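Local coordinates for iron-regulated outer membrane protein (Neisseria meningitidis, PDB 4B7O) that is a TonB-dependent transporter of the meningococcal outer membrane that carries iron across that membrane, probably by taking up siderophores, at residues K325-A330 with N365-S370; H264-S269 with L313-K318; A584-N589 with R615-H620. All blocks are in the same frame, centred on the assembly; numbering follows the deposited sequence.

How the interactions relate
From the N terminus, interaction 2 comes first: residues 264-269 meet 313-318, with 43 residues between, joining two neighbouring antiparallel strands of the barrel wall. A tight turn then leads from strand 303-320 into strand 323-339, which bonds back to 303-320 through Ala328 with Tyr315 and Ala330 with Leu313. Its other edge takes up strand 355-373 in interaction 1, closing a second loop. Interaction 3 follows much later, where 584-589 and 615-620 close the 25 intervening residues of the hairpin 578-600 and 603-618. The three loops lie in series, neither nested nor crossed. Interactions 1 and 2 have centres about 10 Å apart, whereas interaction 3 lies about 42 Å, centre to centre, from interaction 2, across the chain's centre.

Interaction 1 (K325-A330 with N365-S370); sequences KLDANA and NFNFDS
Residues 325-330 and 365-370 run antiparallel, their axes 4.7 Å apart at closest approach, with Lys325, Asp327 and Asn329 forming hydrogen-bonded pairs with Asp369, Asn367 and Asn365. The side chains of these pairs share one face, and two of the pairs repeat the backbone bonding at side-chain level. Asn365 ND2 gives a 2.6 Å bond to a lone pair of Asn329 OD1, the two amides lying nearly coplanar at 18°. Asn367 ND2 is bound more obliquely: it meets Asp327 OD1 at 2.7 Å nearly along the C-O axis, and Asp327 O at 3.2 Å from above the carbonyl plane. Asp327 O thus accepts two donors, Asn367 N arriving from the other side of that plane. With chi1 at -49°, CG of Asn367 stands beside its own backbone N, and ND2 can bridge both oxygens; Tyr448 holds the amide oxygen. On the opposite face Leu326 lays CD1 over the Phe368 ring, 3.7 Å from its centroid, while Ala328 CB touches Phe366 CD2 at 3.7 Å. Since Asn329 ND2 also donates to Asn123 O, in the plug range, the polar face probably looks into the barrel and the face with Leu326 and the phenylalanines outward, as in TonB-dependent receptor barrels.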
ATOM      1  N   LYS A 325      -3.369 -22.642 -17.829  1.00 53.96           N
ATOM      2  CA  LYS A 325      -2.728 -21.348 -17.653  1.00 52.34           C
ATOM      3  C   LYS A 325      -1.710 -21.352 -16.513  1.00 55.80           C
ATOM      4  O   LYS A 325      -1.978 -21.848 -15.397  1.00 56.98           O
ATOM      5  CB  LYS A 325      -3.765 -20.258 -17.429  1.00 53.29           C
ATOM      6  CG  LYS A 325      -3.148 -18.902 -17.242  1.00 52.40           C
ATOM      7  CD  LYS A 325      -4.022 -17.837 -17.868  1.00 56.07           C
ATOM      8  CE  LYS A 325      -3.673 -16.477 -17.268  1.00 55.32           C
ATOM      9  NZ  LYS A 325      -4.078 -15.398 -18.218  1.00 59.97           N
ATOM     10  N   LEU A 326      -0.536 -20.795 -16.812  1.00 53.35           N
ATOM     11  CA  LEU A 326       0.518 -20.625 -15.826  1.00 50.74           C
ATOM     12  C   LEU A 326       0.884 -19.163 -15.884  1.00 49.36           C
ATOM     13  O   LEU A 326       1.070 -18.586 -16.972  1.00 48.33           O
ATOM     14  CB  LEU A 326       1.743 -21.533 -16.141  1.00 56.51           C
ATOM     15  CG  LEU A 326       3.065 -21.396 -15.326  1.00 63.42           C
ATOM     16  CD1 LEU A 326       2.910 -21.453 -13.798  1.00 62.58           C
ATOM     17  CD2 LEU A 326       4.135 -22.397 -15.768  1.00 68.33           C
ATOM     18  N   ASP A 327       0.916 -18.528 -14.730  1.00 44.96           N
ATOM     19  CA  ASP A 327       1.600 -17.265 -14.665  1.00 47.66           C
ATOM     20  C   ASP A 327       2.708 -17.344 -13.577  1.00 48.84           C
ATOM     21  O   ASP A 327       2.457 -17.803 -12.446  1.00 43.69           O
ATOM     22  CB  ASP A 327       0.612 -16.101 -14.523  1.00 51.10           C
ATOM     23  CG  ASP A 327       0.496 -15.577 -13.082  1.00 67.38           C
ATOM     24  OD1 ASP A 327       0.607 -16.375 -12.117  1.00 74.06           O
ATOM     25  OD2 ASP A 327       0.263 -14.355 -12.899  1.00 73.81           O
ATOM     26  N   ALA A 328       3.930 -16.945 -13.932  1.00 43.80           N
ATOM     27  CA  ALA A 328       5.018 -16.909 -12.940  1.00 39.20           C
ATOM     28  C   ALA A 328       5.678 -15.580 -12.956  1.00 40.16           C
ATOM     29  O   ALA A 328       5.787 -14.939 -13.980  1.00 45.98           O
ATOM     30  CB  ALA A 328       6.053 -17.933 -13.288  1.00 40.43           C
ATOM     31  N   ASN A 329       6.172 -15.164 -11.826  1.00 41.24           N
ATOM     32  CA  ASN A 329       7.097 -14.074 -11.876  1.00 39.29           C
ATOM     33  C   ASN A 329       8.344 -14.274 -11.009  1.00 40.76           C
ATOM     34  O   ASN A 329       8.361 -15.137 -10.086  1.00 39.64           O
ATOM     35  CB  ASN A 329       6.387 -12.757 -11.612  1.00 36.96           C
ATOM     36  CG  ASN A 329       6.050 -12.552 -10.166  1.00 37.45           C
ATOM     37  OD1 ASN A 329       5.596 -13.485  -9.460  1.00 39.23           O
ATOM     38  ND2 ASN A 329       6.281 -11.303  -9.681  1.00 35.78           N
ATOM     39  N   ALA A 330       9.389 -13.509 -11.326  1.00 36.18           N
ATOM     40  CA  ALA A 330      10.540 -13.507 -10.445  1.00 38.48           C
ATOM     41  C   ALA A 330      11.055 -12.096 -10.323  1.00 39.74           C
ATOM     42  O   ALA A 330      11.192 -11.377 -11.322  1.00 38.45           O
ATOM     43  CB  ALA A 330      11.634 -14.385 -11.032  1.00 41.73           C
ATOM     44  N   ASN A 365       6.991 -16.515  -8.028  1.00 37.71           N
ATOM     45  CA  ASN A 365       5.647 -17.059  -7.925  1.00 39.06           C
ATOM     46  C   ASN A 365       5.354 -17.916  -9.098  1.00 39.17           C
ATOM     47  O   ASN A 365       5.581 -17.507 -10.244  1.00 38.95           O
ATOM     48  CB  ASN A 365       4.630 -15.942  -7.901  1.00 36.88           C
ATOM     49  CG  ASN A 365       4.829 -15.049  -6.712  1.00 36.27           C
ATOM     50  OD1 ASN A 365       4.805 -15.528  -5.597  1.00 36.91           O
ATOM     51  ND2 ASN A 365       5.096 -13.755  -6.953  1.00 33.52           N
ATOM     52  N   PHE A 366       4.870 -19.116  -8.817  1.00 38.67           N
ATOM     53  CA  PHE A 366       4.357 -19.939  -9.914  1.00 44.67           C
ATOM     54  C   PHE A 366       2.902 -20.300  -9.631  1.00 43.16           C
ATOM     55  O   PHE A 366       2.597 -20.939  -8.629  1.00 42.86           O
ATOM     56  CB  PHE A 366       5.174 -21.201 -10.076  1.00 44.94           C
ATOM     57  CG  PHE A 366       6.639 -20.958 -10.352  1.00 49.15           C
ATOM     58  CD1 PHE A 366       7.537 -20.705  -9.298  1.00 48.33           C
ATOM     59  CD2 PHE A 366       7.137 -21.013 -11.656  1.00 50.75           C
ATOM     60  CE1 PHE A 366       8.891 -20.483  -9.534  1.00 49.60           C
ATOM     61  CE2 PHE A 366       8.501 -20.810 -11.893  1.00 52.30           C
ATOM     62  CZ  PHE A 366       9.373 -20.538 -10.835  1.00 51.30           C
ATOM     63  N   ASN A 367       2.017 -19.864 -10.506  1.00 39.89           N
ATOM     64  CA  ASN A 367       0.603 -20.153 -10.357  1.00 42.41           C
ATOM     65  C   ASN A 367       0.111 -20.969 -11.546  1.00 41.26           C
ATOM     66  O   ASN A 367       0.159 -20.491 -12.677  1.00 40.66           O
ATOM     67  CB  ASN A 367      -0.155 -18.827 -10.202  1.00 42.51           C
ATOM     68  CG  ASN A 367       0.491 -17.910  -9.133  1.00 52.38           C
ATOM     69  OD1 ASN A 367       0.274 -18.072  -7.905  1.00 55.43           O
ATOM     70  ND2 ASN A 367       1.325 -16.959  -9.592  1.00 51.28           N
ATOM     71  N   PHE A 368      -0.325 -22.208 -11.281  1.00 42.82           N
ATOM     72  CA  PHE A 368      -0.919 -23.103 -12.297  1.00 48.14           C
ATOM     73  C   PHE A 368      -2.448 -23.260 -12.234  1.00 51.95           C
ATOM     74  O   PHE A 368      -3.029 -23.396 -11.135  1.00 49.08           O
ATOM     75  CB  PHE A 368      -0.378 -24.511 -12.117  1.00 46.13           C
ATOM     76  CG  PHE A 368       1.100 -24.613 -12.178  1.00 53.55           C
ATOM     77  CD1 PHE A 368       1.746 -24.822 -13.408  1.00 51.13           C
ATOM     78  CD2 PHE A 368       1.868 -24.549 -10.999  1.00 59.24           C
ATOM     79  CE1 PHE A 368       3.133 -24.962 -13.460  1.00 56.00           C
ATOM     80  CE2 PHE A 368       3.263 -24.682 -11.046  1.00 61.47           C
ATOM     81  CZ  PHE A 368       3.887 -24.897 -12.283  1.00 62.47           C
ATOM     82  N   ASP A 369      -3.052 -23.315 -13.428  1.00 54.43           N
ATOM     83  CA  ASP A 369      -4.453 -23.706 -13.658  1.00 55.98           C
ATOM     84  C   ASP A 369      -4.640 -24.928 -14.566  1.00 59.97           C
ATOM     85  O   ASP A 369      -4.312 -24.883 -15.766  1.00 60.36           O
ATOM     86  CB  ASP A 369      -5.192 -22.582 -14.347  1.00 55.38           C
ATOM     87  CG  ASP A 369      -5.233 -21.329 -13.529  1.00 60.76           C
ATOM     88  OD1 ASP A 369      -5.078 -21.418 -12.294  1.00 63.87           O
ATOM     89  OD2 ASP A 369      -5.446 -20.250 -14.129  1.00 58.08           O
ATOM     90  N   SER A 370      -5.213 -25.987 -14.000  1.00 53.13           N
ATOM     91  CA  SER A 370      -5.739 -27.120 -14.798  1.00 57.30           C
ATOM     92  C   SER A 370      -7.288 -27.281 -14.656  1.00 61.34           C
ATOM     93  O   SER A 370      -7.847 -27.412 -13.536  1.00 56.93           O
ATOM     94  CB  SER A 370      -5.060 -28.450 -14.458  1.00 50.42           C
ATOM     95  OG  SER A 370      -4.006 -28.286 -13.548  1.00 57.05           O
TER

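Interaction 2 (H264-S269 with L313-K318); sequences HRIVLS and LAYTGK
His264 and Tyr315 meet rim to rim, neither ring covering the other: centroids lie 5.9 Å apart, with planes at 28°. The exact approach of the tyrosine hydroxyl to the imidazole is doubtful, being modelled too close. Gly317 N lies 3.4 Å above one face of the Tyr315 ring, toward the rim. Beside the ring, at an oblique approach, Ile266 CD1 comes within 3.5 Å of Tyr315 CD1. The tyrosine reaches forward along the strand because its CG is turned away from the backbone N (chi1 166°), whereas His264 has CG beside its N, and the two side chains end up alongside each other. Further along, Leu313 CD1 rests between Ile266 CG2 and Leu268 CD1, at 3.9 and 3.8 Å. On the other face of the strands, Val267 CG2 lies over one face of the Arg265 guanidinium, toward its rim, and Arg265 NH1 makes a salt bridge to Asp213. Backbone bonds of Arg265 with Thr316 and of Val267 with Ala314 join the strands. On their other edges, residues 264-269 pair with strand 246-259, where Ile266 makes a backbone bond to Thr257 and packs on Phe259, and residues 313-318 pair with strand 323-339 through the Tyr315-Ala328 backbone bond.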
ATOM      1  N   HIS A 264       2.143 -17.140 -25.515  1.00 52.68           N
ATOM      2  CA  HIS A 264       3.172 -16.984 -24.492  1.00 45.88           C
ATOM      3  C   HIS A 264       3.656 -15.607 -24.472  1.00 48.13           C
ATOM      4  O   HIS A 264       3.762 -14.931 -25.511  1.00 47.74           O
ATOM      5  CB  HIS A 264       4.346 -17.863 -24.753  1.00 51.08           C
ATOM      6  CG  HIS A 264       4.035 -19.308 -24.691  1.00 58.76           C
ATOM      7  ND1 HIS A 264       3.324 -19.939 -25.662  1.00 64.60           N
ATOM      8  CD2 HIS A 264       4.367 -20.276 -23.739  1.00 57.15           C
ATOM      9  CE1 HIS A 264       3.207 -21.251 -25.344  1.00 62.95           C
ATOM     10  NE2 HIS A 264       3.849 -21.456 -24.165  1.00 62.94           N
ATOM     11  N   ARG A 265       3.974 -15.157 -23.274  1.00 46.28           N
ATOM     12  CA  ARG A 265       4.436 -13.803 -23.151  1.00 49.65           C
ATOM     13  C   ARG A 265       5.507 -13.725 -22.069  1.00 43.48           C
ATOM     14  O   ARG A 265       5.354 -14.347 -21.027  1.00 42.28           O
ATOM     15  CB  ARG A 265       3.239 -12.921 -22.834  1.00 50.62           C
ATOM     16  CG  ARG A 265       3.530 -11.452 -22.954  1.00 55.72           C
ATOM     17  CD  ARG A 265       2.433 -10.649 -22.273  1.00 49.66           C
ATOM     18  NE  ARG A 265       2.763  -9.232 -22.184  1.00 50.02           N
ATOM     19  CZ  ARG A 265       3.451  -8.531 -23.100  1.00 50.06           C
ATOM     20  NH1 ARG A 265       3.915  -9.083 -24.216  1.00 48.24           N
ATOM     21  NH2 ARG A 265       3.675  -7.246 -22.899  1.00 47.40           N
ATOM     22  N   ILE A 266       6.590 -13.005 -22.353  1.00 39.39           N
ATOM     23  CA  ILE A 266       7.655 -12.738 -21.385  1.00 39.22           C
ATOM     24  C   ILE A 266       7.836 -11.223 -21.322  1.00 38.03           C
ATOM     25  O   ILE A 266       7.912 -10.521 -22.345  1.00 39.21           O
ATOM     26  CB  ILE A 266       9.016 -13.345 -21.845  1.00 41.91           C
ATOM     27  CG1 ILE A 266       8.840 -14.786 -22.212  1.00 48.54           C
ATOM     28  CG2 ILE A 266      10.039 -13.400 -20.722  1.00 36.22           C
ATOM     29  CD1 ILE A 266       8.959 -15.659 -20.985  1.00 48.47           C
ATOM     30  N   VAL A 267       7.916 -10.721 -20.113  1.00 35.33           N
ATOM     31  CA  VAL A 267       8.096  -9.308 -19.888  1.00 36.71           C
ATOM     32  C   VAL A 267       9.192  -9.152 -18.862  1.00 38.84           C
ATOM     33  O   VAL A 267       9.149  -9.766 -17.736  1.00 35.11           O
ATOM     34  CB  VAL A 267       6.832  -8.714 -19.244  1.00 37.81           C
ATOM     35  CG1 VAL A 267       7.057  -7.253 -18.957  1.00 33.59           C
ATOM     36  CG2 VAL A 267       5.608  -8.922 -20.136  1.00 36.17           C
ATOM     37  N   LEU A 268      10.168  -8.327 -19.239  1.00 36.63           N
ATOM     38  CA  LEU A 268      11.240  -7.997 -18.336  1.00 34.72           C
ATOM     39  C   LEU A 268      11.170  -6.534 -18.015  1.00 36.03           C
ATOM     40  O   LEU A 268      11.088  -5.673 -18.915  1.00 38.17           O
ATOM     41  CB  LEU A 268      12.584  -8.274 -18.999  1.00 39.21           C
ATOM     42  CG  LEU A 268      13.752  -7.915 -18.081  1.00 38.70           C
ATOM     43  CD1 LEU A 268      13.752  -8.836 -16.889  1.00 35.07           C
ATOM     44  CD2 LEU A 268      15.055  -8.115 -18.817  1.00 48.24           C
ATOM     45  N   SER A 269      11.235  -6.208 -16.744  1.00 29.66           N
ATOM     46  CA  SER A 269      11.111  -4.858 -16.493  1.00 32.00           C
ATOM     47  C   SER A 269      11.977  -4.349 -15.368  1.00 32.88           C
ATOM     48  O   SER A 269      12.240  -5.066 -14.336  1.00 26.45           O
ATOM     49  CB  SER A 269       9.622  -4.571 -16.207  1.00 33.32           C
ATOM     50  OG  SER A 269       9.349  -4.921 -14.879  1.00 37.34           O
ATOM     51  N   LEU A 313      10.683 -10.167 -13.793  1.00 33.42           N
ATOM     52  CA  LEU A 313      10.477 -10.982 -14.952  1.00 37.09           C
ATOM     53  C   LEU A 313       9.174 -11.704 -14.816  1.00 34.46           C
ATOM     54  O   LEU A 313       8.958 -12.363 -13.819  1.00 37.77           O
ATOM     55  CB  LEU A 313      11.605 -11.985 -15.049  1.00 37.25           C
ATOM     56  CG  LEU A 313      11.667 -12.895 -16.271  1.00 36.00           C
ATOM     57  CD1 LEU A 313      11.926 -12.122 -17.556  1.00 36.86           C
ATOM     58  CD2 LEU A 313      12.816 -13.859 -16.057  1.00 32.89           C
ATOM     59  N   ALA A 314       8.315 -11.604 -15.813  1.00 35.92           N
ATOM     60  CA  ALA A 314       6.978 -12.246 -15.700  1.00 39.22           C
ATOM     61  C   ALA A 314       6.696 -13.025 -16.928  1.00 39.48           C
ATOM     62  O   ALA A 314       6.985 -12.559 -18.034  1.00 35.89           O
ATOM     63  CB  ALA A 314       5.859 -11.236 -15.481  1.00 34.56           C
ATOM     64  N   TYR A 315       6.187 -14.241 -16.714  1.00 40.51           N
ATOM     65  CA  TYR A 315       5.842 -15.120 -17.819  1.00 46.51           C
ATOM     66  C   TYR A 315       4.382 -15.481 -17.743  1.00 44.19           C
ATOM     67  O   TYR A 315       3.922 -15.869 -16.654  1.00 38.97           O
ATOM     68  CB  TYR A 315       6.649 -16.432 -17.726  1.00 45.67           C
ATOM     69  CG  TYR A 315       6.110 -17.532 -18.629  1.00 43.49           C
ATOM     70  CD1 TYR A 315       6.092 -17.373 -20.013  1.00 43.91           C
ATOM     71  CD2 TYR A 315       5.602 -18.729 -18.095  1.00 42.63           C
ATOM     72  CE1 TYR A 315       5.596 -18.363 -20.846  1.00 42.57           C
ATOM     73  CE2 TYR A 315       5.123 -19.740 -18.922  1.00 37.69           C
ATOM     74  CZ  TYR A 315       5.112 -19.544 -20.293  1.00 42.54           C
ATOM     75  OH  TYR A 315       4.609 -20.515 -21.140  1.00 43.49           O
ATOM     76  N   THR A 316       3.685 -15.370 -18.881  1.00 48.02           N
ATOM     77  CA  THR A 316       2.324 -15.968 -19.068  1.00 46.48           C
ATOM     78  C   THR A 316       2.176 -16.973 -20.218  1.00 42.20           C
ATOM     79  O   THR A 316       2.173 -16.591 -21.381  1.00 42.00           O
ATOM     80  CB  THR A 316       1.234 -14.918 -19.296  1.00 50.13           C
ATOM     81  OG1 THR A 316       1.272 -13.954 -18.245  1.00 53.23           O
ATOM     82  CG2 THR A 316      -0.219 -15.580 -19.323  1.00 54.38           C
ATOM     83  N   GLY A 317       2.006 -18.248 -19.875  1.00 45.86           N
ATOM     84  CA  GLY A 317       1.610 -19.283 -20.866  1.00 56.59           C
ATOM     85  C   GLY A 317       0.241 -19.976 -20.765  1.00 58.42           C
ATOM     86  O   GLY A 317      -0.192 -20.351 -19.670  1.00 56.62           O
ATOM     87  N   LYS A 318      -0.425 -20.135 -21.917  1.00 59.30           N
ATOM     88  CA  LYS A 318      -1.682 -20.907 -22.044  1.00 62.54           C
ATOM     89  C   LYS A 318      -1.516 -22.217 -22.806  1.00 61.19           C
ATOM     90  O   LYS A 318      -0.721 -22.280 -23.741  1.00 69.41           O
ATOM     91  CB  LYS A 318      -2.743 -20.106 -22.800  1.00 56.53           C
ATOM     92  CG  LYS A 318      -2.401 -18.659 -23.036  1.00 57.88           C
ATOM     93  CD  LYS A 318      -2.616 -18.330 -24.520  1.00 68.19           C
ATOM     94  CE  LYS A 318      -4.064 -18.156 -24.951  1.00 61.49           C
ATOM     95  NZ  LYS A 318      -4.548 -16.841 -24.414  1.00 58.14           N
TER

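Interaction 3 (A584-N589 with R615-H620); sequences AGYIKN and RFYDTH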
ATOM      1  N   ALA A 584       1.646 -11.387  21.045  1.00 44.53           N
ATOM      2  CA  ALA A 584       1.283 -10.692  22.278  1.00 45.06           C
ATOM      3  C   ALA A 584      -0.205 -10.356  22.461  1.00 42.77           C
ATOM      4  O   ALA A 584      -0.584  -9.632  23.422  1.00 38.14           O
ATOM      5  CB  ALA A 584       2.133  -9.423  22.428  1.00 49.06           C
ATOM      6  N   GLY A 585      -1.031 -10.885  21.559  1.00 41.14           N
ATOM      7  CA  GLY A 585      -2.511 -10.760  21.701  1.00 40.84           C
ATOM      8  C   GLY A 585      -3.284 -11.077  20.440  1.00 35.16           C
ATOM      9  O   GLY A 585      -2.832 -11.814  19.555  1.00 34.80           O
ATOM     10  N   TYR A 586      -4.479 -10.550  20.341  1.00 37.38           N
ATOM     11  CA  TYR A 586      -5.264 -10.819  19.116  1.00 38.53           C
ATOM     12  C   TYR A 586      -5.985  -9.547  18.559  1.00 36.22           C
ATOM     13  O   TYR A 586      -6.197  -8.582  19.259  1.00 42.95           O
ATOM     14  CB  TYR A 586      -6.220 -11.999  19.370  1.00 36.24           C
ATOM     15  CG  TYR A 586      -7.176 -11.735  20.487  1.00 34.56           C
ATOM     16  CD1 TYR A 586      -8.363 -11.101  20.237  1.00 38.65           C
ATOM     17  CD2 TYR A 586      -6.902 -12.124  21.802  1.00 39.45           C
ATOM     18  CE1 TYR A 586      -9.277 -10.812  21.249  1.00 37.76           C
ATOM     19  CE2 TYR A 586      -7.797 -11.835  22.828  1.00 36.76           C
ATOM     20  CZ  TYR A 586      -8.988 -11.173  22.518  1.00 40.27           C
ATOM     21  OH  TYR A 586      -9.914 -10.855  23.449  1.00 43.20           O
ATOM     22  N   ILE A 587      -6.363  -9.564  17.307  1.00 38.26           N
ATOM     23  CA  ILE A 587      -7.011  -8.404  16.701  1.00 39.79           C
ATOM     24  C   ILE A 587      -8.444  -8.801  16.256  1.00 37.64           C
ATOM     25  O   ILE A 587      -8.650  -9.854  15.682  1.00 35.92           O
ATOM     26  CB  ILE A 587      -6.163  -7.899  15.490  1.00 42.45           C
ATOM     27  CG1 ILE A 587      -4.796  -7.356  15.931  1.00 43.25           C
ATOM     28  CG2 ILE A 587      -6.846  -6.797  14.716  1.00 45.72           C
ATOM     29  CD1 ILE A 587      -3.692  -7.588  14.901  1.00 41.04           C
ATOM     30  N   LYS A 588      -9.423  -7.968  16.578  1.00 39.21           N
ATOM     31  CA  LYS A 588     -10.761  -8.043  15.962  1.00 41.29           C
ATOM     32  C   LYS A 588     -11.114  -6.813  15.172  1.00 39.62           C
ATOM     33  O   LYS A 588     -10.782  -5.687  15.550  1.00 40.15           O
ATOM     34  CB  LYS A 588     -11.826  -8.334  17.001  1.00 41.07           C
ATOM     35  CG  LYS A 588     -11.903  -9.840  17.245  1.00 43.13           C
ATOM     36  CD  LYS A 588     -12.748 -10.182  18.433  1.00 40.89           C
ATOM     37  CE  LYS A 588     -12.588 -11.652  18.765  1.00 50.98           C
ATOM     38  NZ  LYS A 588     -13.202 -12.461  17.678  1.00 55.26           N
ATOM     39  N   ASN A 589     -11.762  -7.035  14.042  1.00 40.44           N
ATOM     40  CA  ASN A 589     -12.264  -5.935  13.247  1.00 35.32           C
ATOM     41  C   ASN A 589     -13.586  -6.267  12.568  1.00 38.17           C
ATOM     42  O   ASN A 589     -13.759  -7.378  12.080  1.00 38.71           O
ATOM     43  CB  ASN A 589     -11.248  -5.604  12.188  1.00 34.12           C
ATOM     44  CG  ASN A 589     -11.483  -4.239  11.555  1.00 34.15           C
ATOM     45  OD1 ASN A 589     -12.164  -3.382  12.125  1.00 34.06           O
ATOM     46  ND2 ASN A 589     -10.923  -4.038  10.370  1.00 28.59           N
ATOM     47  N   ARG A 615      -9.688  -3.260  16.607  1.00 47.58           N
ATOM     48  CA  ARG A 615      -9.505  -3.314  18.056  1.00 43.57           C
ATOM     49  C   ARG A 615      -8.413  -4.309  18.363  1.00 44.46           C
ATOM     50  O   ARG A 615      -8.454  -5.429  17.865  1.00 45.72           O
ATOM     51  CB  ARG A 615     -10.807  -3.692  18.740  1.00 39.11           C
ATOM     52  CG  ARG A 615     -11.705  -2.498  18.880  1.00 37.48           C
ATOM     53  CD  ARG A 615     -10.953  -1.236  19.297  1.00 35.50           C
ATOM     54  NE  ARG A 615     -11.915  -0.153  19.501  1.00 41.64           N
ATOM     55  CZ  ARG A 615     -12.373   0.665  18.539  1.00 38.60           C
ATOM     56  NH1 ARG A 615     -11.928   0.559  17.307  1.00 35.04           N
ATOM     57  NH2 ARG A 615     -13.281   1.593  18.813  1.00 36.44           N
ATOM     58  N   PHE A 616      -7.401  -3.875  19.117  1.00 47.90           N
ATOM     59  CA  PHE A 616      -6.203  -4.709  19.401  1.00 45.52           C
ATOM     60  C   PHE A 616      -6.231  -5.121  20.871  1.00 43.71           C
ATOM     61  O   PHE A 616      -6.259  -4.240  21.736  1.00 46.22           O
ATOM     62  CB  PHE A 616      -4.944  -3.908  19.087  1.00 38.16           C
ATOM     63  CG  PHE A 616      -4.640  -3.801  17.620  1.00 37.34           C
ATOM     64  CD1 PHE A 616      -5.531  -3.179  16.737  1.00 34.76           C
ATOM     65  CD2 PHE A 616      -3.427  -4.282  17.120  1.00 38.42           C
ATOM     66  CE1 PHE A 616      -5.256  -3.088  15.381  1.00 35.79           C
ATOM     67  CE2 PHE A 616      -3.128  -4.199  15.752  1.00 38.94           C
ATOM     68  CZ  PHE A 616      -4.049  -3.598  14.884  1.00 40.26           C
ATOM     69  N   TYR A 617      -6.286  -6.430  21.145  1.00 41.95           N
ATOM     70  CA  TYR A 617      -6.449  -6.941  22.538  1.00 45.27           C
ATOM     71  C   TYR A 617      -5.171  -7.540  23.060  1.00 46.94           C
ATOM     72  O   TYR A 617      -4.592  -8.440  22.410  1.00 53.57           O
ATOM     73  CB  TYR A 617      -7.477  -8.063  22.603  1.00 43.34           C
ATOM     74  CG  TYR A 617      -8.860  -7.634  22.302  1.00 41.21           C
ATOM     75  CD1 TYR A 617      -9.278  -7.467  20.971  1.00 43.16           C
ATOM     76  CD2 TYR A 617      -9.755  -7.375  23.320  1.00 40.01           C
ATOM     77  CE1 TYR A 617     -10.556  -7.058  20.679  1.00 43.45           C
ATOM     78  CE2 TYR A 617     -11.054  -6.964  23.041  1.00 41.74           C
ATOM     79  CZ  TYR A 617     -11.443  -6.817  21.716  1.00 43.31           C
ATOM     80  OH  TYR A 617     -12.692  -6.417  21.376  1.00 46.55           O
ATOM     81  N   ASP A 618      -4.759  -7.085  24.238  1.00 51.22           N
ATOM     82  CA  ASP A 618      -3.437  -7.414  24.794  1.00 55.15           C
ATOM     83  C   ASP A 618      -3.576  -8.677  25.596  1.00 53.81           C
ATOM     84  O   ASP A 618      -4.334  -8.706  26.566  1.00 58.62           O
ATOM     85  CB  ASP A 618      -2.997  -6.298  25.762  1.00 57.64           C
ATOM     86  CG  ASP A 618      -2.462  -5.044  25.053  1.00 59.05           C
ATOM     87  OD1 ASP A 618      -1.318  -5.066  24.527  1.00 59.89           O
ATOM     88  OD2 ASP A 618      -3.176  -4.020  25.056  1.00 65.77           O
ATOM     89  N   THR A 619      -2.869  -9.732  25.249  1.00 49.91           N
ATOM     90  CA  THR A 619      -2.910 -10.879  26.175  1.00 51.68           C
ATOM     91  C   THR A 619      -1.594 -11.145  26.869  1.00 56.94           C
ATOM     92  O   THR A 619      -1.344 -12.275  27.294  1.00 63.96           O
ATOM     93  CB  THR A 619      -3.281 -12.185  25.470  1.00 51.99           C
ATOM     94  OG1 THR A 619      -2.313 -12.456  24.435  1.00 54.13           O
ATOM     95  CG2 THR A 619      -4.714 -12.122  24.917  1.00 49.25           C
ATOM     96  N   HIS A 620      -0.740 -10.128  26.964  1.00 60.78           N
ATOM     97  CA  HIS A 620       0.619 -10.308  27.495  1.00 54.30           C
ATOM     98  C   HIS A 620       0.848  -9.348  28.623  1.00 53.83           C
ATOM     99  O   HIS A 620       0.590  -8.138  28.494  1.00 49.60           O
ATOM    100  CB  HIS A 620       1.643 -10.162  26.375  1.00 54.15           C
ATOM    101  CG  HIS A 620       3.093 -10.386  26.789  1.00 55.84           C
ATOM    102  ND1 HIS A 620       3.729  -9.606  27.719  1.00 56.51           N
ATOM    103  CD2 HIS A 620       4.067 -11.290  26.295  1.00 51.57           C
ATOM    104  CE1 HIS A 620       5.021 -10.023  27.841  1.00 57.28           C
ATOM    105  NE2 HIS A 620       5.228 -11.041  26.959  1.00 53.66           N
TER
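Tyr586 and Tyr617 dominate one face of a beta hairpin, strands 578-600 and 603-618, within the transporter's beta-barrel. Their planes are nearly parallel, 12° apart, yet displaced until little of one ring lies above the other; the centroids are 4.8 Å apart. The Tyr586 ring is covered on one face by the methylene of its partner, Tyr617 CB standing 3.6 Å from the centroid in a CH-pi contact. This follows from the first torsions: Tyr586 has CG between its backbone N and carbonyl carbon (chi1 60°), which swings the ring across toward the neighbouring strand, while Tyr617, with CG beside its N, carries its own ring past the rim of the first. Thr619 adds CG2 at an oblique approach, 3.7 Å from Tyr586 CE2, and Lys588 CB approaches Tyr617 CE1 obliquely.

The other face repeats the scheme with an aliphatic partner. Ile587 lies alongside Phe616 and places CG1 over the ring, 3.7 Å from the centroid, with CD1 3.5 Å from Phe616 CE2. Both side chains also touch Met112, in the plug range, which suggests that this face looks into the barrel and the tyrosine face outward.

Backbone bonds fix the register. Tyr586 and Tyr617 form a hydrogen-bonded pair, as do Lys588 and Arg615, and the polar end of Lys588 finds Thr561 on the next strand. On its other edge, strand 578-600 has a classic bulge where Ala584 and Gly585 lie opposite Ala565 of strand 551-567. Strand 603-618 ends at Asp618 and a loop follows. The hairpin is nevertheless still tied there, for Thr619 N donates to Ala584 O at 2.9 Å, tilted 28° from the carbonyl plane.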